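Local structure of LYND (Lyngbya aestuarii, 4V1T) at residues K409-S414 and A633-V638; Q583-N588 and E640-G645. The protein probably catalyses the ATP-dependent cyclodehydration of residues in ribosomal peptide precursors to heterocycles, as a YcaO-family enzyme. One frame throughout, in Å; residues are numbered along the deposited sequence.

Overall arrangement
Both contacts lie in the YcaO region of the chain and share helix 630-649. Their centres are about 12 Å apart. Contact 1 joins the end of strand 406-410 to this helix at the ADP phosphates. Contact 2 uses residues 640-645 of the same helix, just after 633-638, and packs them against helix 576-587. The two meet in a salt bridge, Lys409 NZ to Glu640 OE2 at 2.8 Å. Water 1 belongs to both: it binds the magnesium ion and accepts a hydrogen bond from Arg636. Lys409, Arg636 and Glu640 all line the ADP pocket. The touching residues of contact 2 lie farther from the nucleotide, with the Val641 side chain about 11 Å from ADP.

Contact 1 (K409-S414 and A633-V638); sequences KGKTDS and AILRAV. With ADP (adenosine-5'-diphosphate), chain L.
Lys409 and Arg636 meet beside the ADP phosphates, in the nucleotide site of the YcaO domain. Lys409 lies on strand 406-410, an edge strand of a three-stranded antiparallel sheet; Arg636 comes from helix 630-649. The polar contacts are several. Lys409 NZ donates to Arg636 O at 3.2 Å, from 47° above the carbonyl plane. Its bond to ADP O2B is weak; its strongest partner is Glu640, in a salt bridge. Its CG sits between the backbone N and the carbonyl carbon (chi1 60°), and the chain then runs straight out past the phosphates. The Arg636 chain bends at chi3, which turns the guanidinium edge to the diphosphate, with NH1 on ADP O1A at 2.7 Å. NH2 also donates to water 1. Lys409 NZ stands over one guanidinium face, 3.8 Å from NH2. The phosphates and Glu640 probably offset these two positive charges. A methionine in place of Lys409 would have no ammonium group, and would probably leave Arg636 O and Glu640 without this partner. The apolar part is smaller. Lys411 and Leu635 cross at about a right angle, Lys411 CD lying 3.7 Å from Leu635 CD2. Lys411 NZ forms a salt bridge with Glu575. At the diphosphate bridge, Arg636 NH2 reaches ADP O3A at 2.7 Å, with a nearly straight N-H...O angle of 172°.

Contact 2 (Q583-N588 and E640-G645); sequences QFYREN and EVNQIG. With MG (magnesium ion), chain N.
Tyr585 and Asn642 form the one hydrogen bond across this contact. Tyr585 OH donates to Asn642 OD1 at 2.5 Å, which is very short. The amide oxygen lies at the ring edge, in the ring plane, near CE1 as well as the hydroxyl. The ring and amide planes are 28° apart, so the two groups are nearly coplanar. Asn642 CG is anti to its carbonyl carbon (chi1 -71°), and this brings the end of the side chain nearer to the tyrosine. Both residues are buried, so the bond satisfies a hydroxyl inside the protein.

Apolar packing comes from Val641, whose CG2 lies 3.9 Å from Tyr585 CZ. The same CG2 also comes close to the hydroxyl, 3.0 Å from Tyr585 OH. The contact is helix-to-helix packing in the YcaO domain: within these two segments Tyr585 is the residue of helix 576-587 that reaches helix 630-649. Leu592 of strand 590-596 touches both Tyr585 and Val641. Asn642 also packs on Tyr577 and Leu581 of helix 576-587. A wider pi-type turn spans 642-645.

Metal binding is carried by Glu640, which takes no part in the helix packing. Its OE2 binds the magnesium ion at 2.0 Å, and three waters share that ion. The ADP oxygen O2B, 2.0 Å from the ion, is a further ligand. The other carboxylate oxygen, Glu640 OE1, accepts from water 2 at 2.6 Å. It also accepts from the backbone N of Phe624. Water 2 is itself a magnesium ligand.

Contact 1 (K409-S414 and A633-V638)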
loop_
_atom_site.group_PDB
_atom_site.type_symbol
_atom_site.label_atom_id
_atom_site.label_comp_id
_atom_site.label_asym_id
_atom_site.label_seq_id
_atom_site.Cartn_x
_atom_site.Cartn_y
_atom_site.Cartn_z
ATOM N N LYS B 409 -4.229 13.788 -10.759
ATOM C CA LYS B 409 -4.349 13.431 -12.169
ATOM C C LYS B 409 -2.979 13.011 -12.682
ATOM O O LYS B 409 -1.956 13.488 -12.190
ATOM C CB LYS B 409 -4.875 14.608 -12.979
ATOM C CG LYS B 409 -3.980 15.842 -12.918
ATOM C CD LYS B 409 -4.554 17.017 -13.716
ATOM C CE LYS B 409 -3.621 18.219 -13.660
ATOM N NZ LYS B 409 -4.088 19.331 -14.528
ATOM N N GLY B 410 -2.950 12.125 -13.670
ATOM C CA GLY B 410 -1.690 11.700 -14.229
ATOM C C GLY B 410 -1.764 10.848 -15.473
ATOM O O GLY B 410 -2.783 10.232 -15.787
ATOM N N LYS B 411 -0.645 10.823 -16.181
ATOM C CA LYS B 411 -0.435 9.929 -17.303
ATOM C C LYS B 411 -0.238 8.512 -16.807
ATOM O O LYS B 411 -0.461 7.549 -17.538
ATOM C CB LYS B 411 0.804 10.371 -18.074
ATOM C CG LYS B 411 1.035 9.668 -19.384
ATOM C CD LYS B 411 2.208 10.301 -20.108
ATOM C CE LYS B 411 2.852 9.341 -21.081
ATOM N NZ LYS B 411 3.309 10.058 -22.294
ATOM N N THR B 412 0.214 8.396 -15.563
ATOM C CA THR B 412 0.427 7.107 -14.920
ATOM C C THR B 412 -0.220 7.115 -13.542
ATOM O O THR B 412 -0.589 8.171 -13.019
ATOM C CB THR B 412 1.930 6.794 -14.769
ATOM O OG1 THR B 412 2.526 7.715 -13.842
ATOM C CG2 THR B 412 2.633 6.901 -16.117
ATOM N N ASP B 413 -0.330 5.936 -12.948
ATOM C CA ASP B 413 -0.930 5.798 -11.631
ATOM C C ASP B 413 -0.123 6.512 -10.545
ATOM O O ASP B 413 -0.678 7.186 -9.686
ATOM C CB ASP B 413 -1.070 4.325 -11.269
ATOM C CG ASP B 413 -2.042 4.111 -10.146
ATOM O OD1 ASP B 413 -3.260 4.083 -10.422
ATOM O OD2 ASP B 413 -1.593 3.979 -8.993
ATOM N N SER B 414 1.192 6.341 -10.588
ATOM C CA SER B 414 2.065 6.902 -9.564
ATOM C C SER B 414 2.013 8.421 -9.570
ATOM O O SER B 414 2.027 9.051 -8.524
ATOM C CB SER B 414 3.506 6.422 -9.763
ATOM O OG SER B 414 3.984 6.777 -11.048
ATOM N N ALA B 633 2.451 20.391 -21.182
ATOM C CA ALA B 633 1.333 21.318 -21.055
ATOM C C ALA B 633 0.044 20.664 -21.552
ATOM O O ALA B 633 -0.987 20.731 -20.891
ATOM C CB ALA B 633 1.615 22.604 -21.819
ATOM N N ILE B 634 0.114 20.029 -22.716
ATOM C CA ILE B 634 -1.037 19.328 -23.266
ATOM C C ILE B 634 -1.404 18.174 -22.350
ATOM O O ILE B 634 -2.575 17.885 -22.135
ATOM C CB ILE B 634 -0.752 18.795 -24.689
ATOM C CG1 ILE B 634 -0.488 19.962 -25.656
ATOM C CG2 ILE B 634 -1.923 17.961 -25.200
ATOM C CD1 ILE B 634 0.124 19.540 -26.976
ATOM N N LEU B 635 -0.383 17.513 -21.814
ATOM C CA LEU B 635 -0.579 16.392 -20.909
ATOM C C LEU B 635 -1.347 16.824 -19.664
ATOM O O LEU B 635 -2.243 16.123 -19.207
ATOM C CB LEU B 635 0.776 15.793 -20.518
ATOM C CG LEU B 635 0.810 14.376 -19.949
ATOM C CD1 LEU B 635 0.121 13.392 -20.877
ATOM C CD2 LEU B 635 2.258 13.966 -19.715
ATOM N N ARG B 636 -0.986 17.983 -19.119
ATOM C CA ARG B 636 -1.667 18.520 -17.953
ATOM C C ARG B 636 -3.122 18.802 -18.283
ATOM O O ARG B 636 -4.020 18.420 -17.543
ATOM C CB ARG B 636 -0.996 19.800 -17.467
ATOM C CG ARG B 636 0.342 19.571 -16.770
ATOM C CD ARG B 636 0.826 20.859 -16.113
ATOM N NE ARG B 636 -0.146 21.359 -15.146
ATOM C CZ ARG B 636 -0.339 20.850 -13.929
ATOM N NH1 ARG B 636 0.381 19.816 -13.502
ATOM N NH2 ARG B 636 -1.259 21.381 -13.133
ATOM N N ALA B 637 -3.338 19.478 -19.405
ATOM C CA ALA B 637 -4.677 19.863 -19.827
ATOM C C ALA B 637 -5.565 18.641 -20.006
ATOM O O ALA B 637 -6.667 18.561 -19.464
ATOM C CB ALA B 637 -4.609 20.659 -21.123
ATOM N N VAL B 638 -5.066 17.675 -20.759
ATOM C CA VAL B 638 -5.882 16.541 -21.159
ATOM C C VAL B 638 -6.114 15.555 -20.014
ATOM O O VAL B 638 -7.123 14.852 -20.011
ATOM C CB VAL B 638 -5.252 15.831 -22.368
ATOM C CG1 VAL B 638 -4.045 14.965 -21.956
ATOM C CG2 VAL B 638 -6.286 15.011 -23.067
HETATM P PB ADP L . -3.288 21.255 -10.586
HETATM O O1B ADP L . -2.839 22.604 -10.085
HETATM O O2B ADP L . -3.845 21.279 -11.980
HETATM O O3B ADP L . -4.136 20.523 -9.591
HETATM P PA ADP L . -1.609 18.885 -10.434
HETATM O O1A ADP L . -0.611 18.381 -11.444
HETATM O O2A ADP L . -2.912 18.130 -10.249
HETATM O O3A ADP L . -1.885 20.455 -10.719
HETATM O "O5'" ADP L . -0.868 18.956 -9.020
HETATM C "C5'" ADP L . -1.589 19.174 -7.823
HETATM C "C4'" ADP L . -0.611 19.666 -6.770
HETATM O "O4'" ADP L . 0.286 18.621 -6.400
HETATM C "C3'" ADP L . 0.256 20.797 -7.292
HETATM O "O3'" ADP L . 0.477 21.713 -6.228
HETATM C "C2'" ADP L . 1.570 20.162 -7.678
HETATM O "O2'" ADP L . 2.686 21.026 -7.447
HETATM C "C1'" ADP L . 1.629 18.959 -6.757
HETATM N N9 ADP L . 2.311 17.819 -7.412
HETATM C C8 ADP L . 1.886 17.140 -8.500
HETATM N N7 ADP L . 2.755 16.148 -8.811
HETATM C C5 ADP L . 3.749 16.186 -7.911
HETATM C C6 ADP L . 4.986 15.419 -7.667
HETATM N N6 ADP L . 5.304 14.395 -8.491
HETATM N N1 ADP L . 5.763 15.777 -6.622
HETATM C C2 ADP L . 5.435 16.799 -5.810
HETATM N N3 ADP L . 4.319 17.540 -5.976
HETATM C C4 ADP L . 3.456 17.291 -6.990
HETATM O O HOH W 1 -3.904 22.537 -14.674
#

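Contact 2 (Q583-N588 and E640-G645)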
loop_
_atom_site.group_PDB
_atom_site.type_symbol
_atom_site.label_atom_id
_atom_site.label_comp_id
_atom_site.label_asym_id
_atom_site.label_seq_id
_atom_site.Cartn_x
_atom_site.Cartn_y
_atom_site.Cartn_z
ATOM N N GLN B 583 -8.868 8.173 -28.903
ATOM C CA GLN B 583 -9.564 6.969 -29.331
ATOM C C GLN B 583 -10.387 6.404 -28.182
ATOM O O GLN B 583 -11.524 5.968 -28.370
ATOM C CB GLN B 583 -8.570 5.917 -29.845
ATOM C CG GLN B 583 -9.217 4.623 -30.321
ATOM C CD GLN B 583 -10.220 4.834 -31.443
ATOM O OE1 GLN B 583 -10.018 5.667 -32.323
ATOM N NE2 GLN B 583 -11.307 4.076 -31.416
ATOM N N PHE B 584 -9.809 6.422 -26.988
ATOM C CA PHE B 584 -10.513 5.956 -25.808
ATOM C C PHE B 584 -11.772 6.793 -25.562
ATOM O O PHE B 584 -12.806 6.269 -25.154
ATOM C CB PHE B 584 -9.600 6.024 -24.591
ATOM C CG PHE B 584 -10.298 5.701 -23.302
ATOM C CD1 PHE B 584 -10.400 4.393 -22.868
ATOM C CD2 PHE B 584 -10.862 6.708 -22.532
ATOM C CE1 PHE B 584 -11.041 4.091 -21.684
ATOM C CE2 PHE B 584 -11.501 6.413 -21.348
ATOM C CZ PHE B 584 -11.599 5.104 -20.927
ATOM N N TYR B 585 -11.667 8.099 -25.798
ATOM C CA TYR B 585 -12.816 8.991 -25.696
ATOM C C TYR B 585 -13.858 8.635 -26.751
ATOM O O TYR B 585 -15.046 8.550 -26.454
ATOM C CB TYR B 585 -12.378 10.449 -25.850
ATOM C CG TYR B 585 -12.057 11.093 -24.533
ATOM C CD1 TYR B 585 -10.964 10.682 -23.790
ATOM C CD2 TYR B 585 -12.853 12.111 -24.021
ATOM C CE1 TYR B 585 -10.669 11.259 -22.576
ATOM C CE2 TYR B 585 -12.566 12.697 -22.806
ATOM C CZ TYR B 585 -11.471 12.261 -22.085
ATOM O OH TYR B 585 -11.164 12.823 -20.867
ATOM N N ARG B 586 -13.402 8.430 -27.982
ATOM C CA ARG B 586 -14.279 8.017 -29.074
ATOM C C ARG B 586 -15.055 6.744 -28.719
ATOM O O ARG B 586 -16.226 6.589 -29.077
ATOM C CB ARG B 586 -13.463 7.790 -30.350
ATOM C CG ARG B 586 -13.738 8.795 -31.450
ATOM C CD ARG B 586 -12.880 8.521 -32.669
ATOM N NE ARG B 586 -11.846 9.541 -32.815
ATOM C CZ ARG B 586 -10.538 9.347 -32.658
ATOM N NH1 ARG B 586 -10.053 8.153 -32.354
ATOM N NH2 ARG B 586 -9.698 10.365 -32.816
ATOM N N GLU B 587 -14.390 5.838 -28.008
ATOM C CA GLU B 587 -14.994 4.568 -27.625
ATOM C C GLU B 587 -15.955 4.711 -26.442
ATOM O O GLU B 587 -16.779 3.831 -26.194
ATOM C CB GLU B 587 -13.900 3.556 -27.291
ATOM C CG GLU B 587 -13.092 3.102 -28.504
ATOM C CD GLU B 587 -11.869 2.288 -28.125
ATOM O OE1 GLU B 587 -11.596 2.140 -26.912
ATOM O OE2 GLU B 587 -11.174 1.801 -29.043
ATOM N N ASN B 588 -15.840 5.813 -25.710
ATOM C CA ASN B 588 -16.721 6.079 -24.578
ATOM C C ASN B 588 -17.580 7.325 -24.798
ATOM O O ASN B 588 -17.771 8.141 -23.894
ATOM C CB ASN B 588 -15.908 6.228 -23.297
ATOM C CG ASN B 588 -15.255 4.937 -22.874
ATOM O OD1 ASN B 588 -15.641 3.852 -23.300
ATOM N ND2 ASN B 588 -14.271 5.046 -22.025
ATOM N N GLU B 640 -6.443 16.653 -16.983
ATOM C CA GLU B 640 -7.388 17.372 -16.146
ATOM C C GLU B 640 -8.829 17.132 -16.630
ATOM O O GLU B 640 -9.758 17.087 -15.812
ATOM C CB GLU B 640 -7.079 18.882 -16.129
ATOM C CG GLU B 640 -7.561 19.568 -14.859
ATOM C CD GLU B 640 -7.028 20.971 -14.694
ATOM O OE1 GLU B 640 -7.539 21.908 -15.359
ATOM O OE2 GLU B 640 -6.093 21.130 -13.882
ATOM N N VAL B 641 -9.023 16.979 -17.943
ATOM C CA VAL B 641 -10.371 16.734 -18.457
ATOM C C VAL B 641 -10.761 15.333 -18.033
ATOM O O VAL B 641 -11.921 15.093 -17.702
ATOM C CB VAL B 641 -10.529 16.929 -20.005
ATOM C CG1 VAL B 641 -9.690 18.084 -20.506
ATOM C CG2 VAL B 641 -10.186 15.684 -20.779
ATOM N N ASN B 642 -9.786 14.418 -18.040
ATOM C CA ASN B 642 -9.977 13.075 -17.496
ATOM C C ASN B 642 -10.440 13.167 -16.056
ATOM O O ASN B 642 -11.450 12.576 -15.672
ATOM C CB ASN B 642 -8.678 12.255 -17.541
ATOM C CG ASN B 642 -8.274 11.854 -18.946
ATOM O OD1 ASN B 642 -9.074 11.890 -19.878
ATOM N ND2 ASN B 642 -7.016 11.446 -19.100
ATOM N N GLN B 643 -9.682 13.928 -15.276
ATOM C CA GLN B 643 -9.922 14.106 -13.849
ATOM C C GLN B 643 -11.328 14.633 -13.552
ATOM O O GLN B 643 -12.030 14.111 -12.690
ATOM C CB GLN B 643 -8.863 15.062 -13.288
ATOM C CG GLN B 643 -9.004 15.434 -11.829
ATOM C CD GLN B 643 -7.919 16.404 -11.389
ATOM O OE1 GLN B 643 -7.573 17.338 -12.112
ATOM N NE2 GLN B 643 -7.369 16.187 -10.207
ATOM N N ILE B 644 -11.730 15.671 -14.275
ATOM C CA ILE B 644 -13.018 16.332 -14.035
ATOM C C ILE B 644 -14.215 15.517 -14.537
ATOM O O ILE B 644 -15.244 15.449 -13.871
ATOM C CB ILE B 644 -13.053 17.715 -14.724
ATOM C CG1 ILE B 644 -12.029 18.649 -14.083
ATOM C CG2 ILE B 644 -14.442 18.346 -14.636
ATOM C CD1 ILE B 644 -11.491 19.705 -15.028
ATOM N N GLY B 645 -14.075 14.896 -15.704
ATOM C CA GLY B 645 -15.235 14.428 -16.438
ATOM C C GLY B 645 -15.549 12.954 -16.501
ATOM O O GLY B 645 -16.710 12.577 -16.342
HETATM MG MG MG N . -5.080 22.616 -12.920
HETATM O O HOH W 2 -6.367 23.962 -14.197
HETATM O O HOH W 1 -3.904 22.537 -14.674
HETATM O O HOH W 3 -3.938 24.305 -12.631
#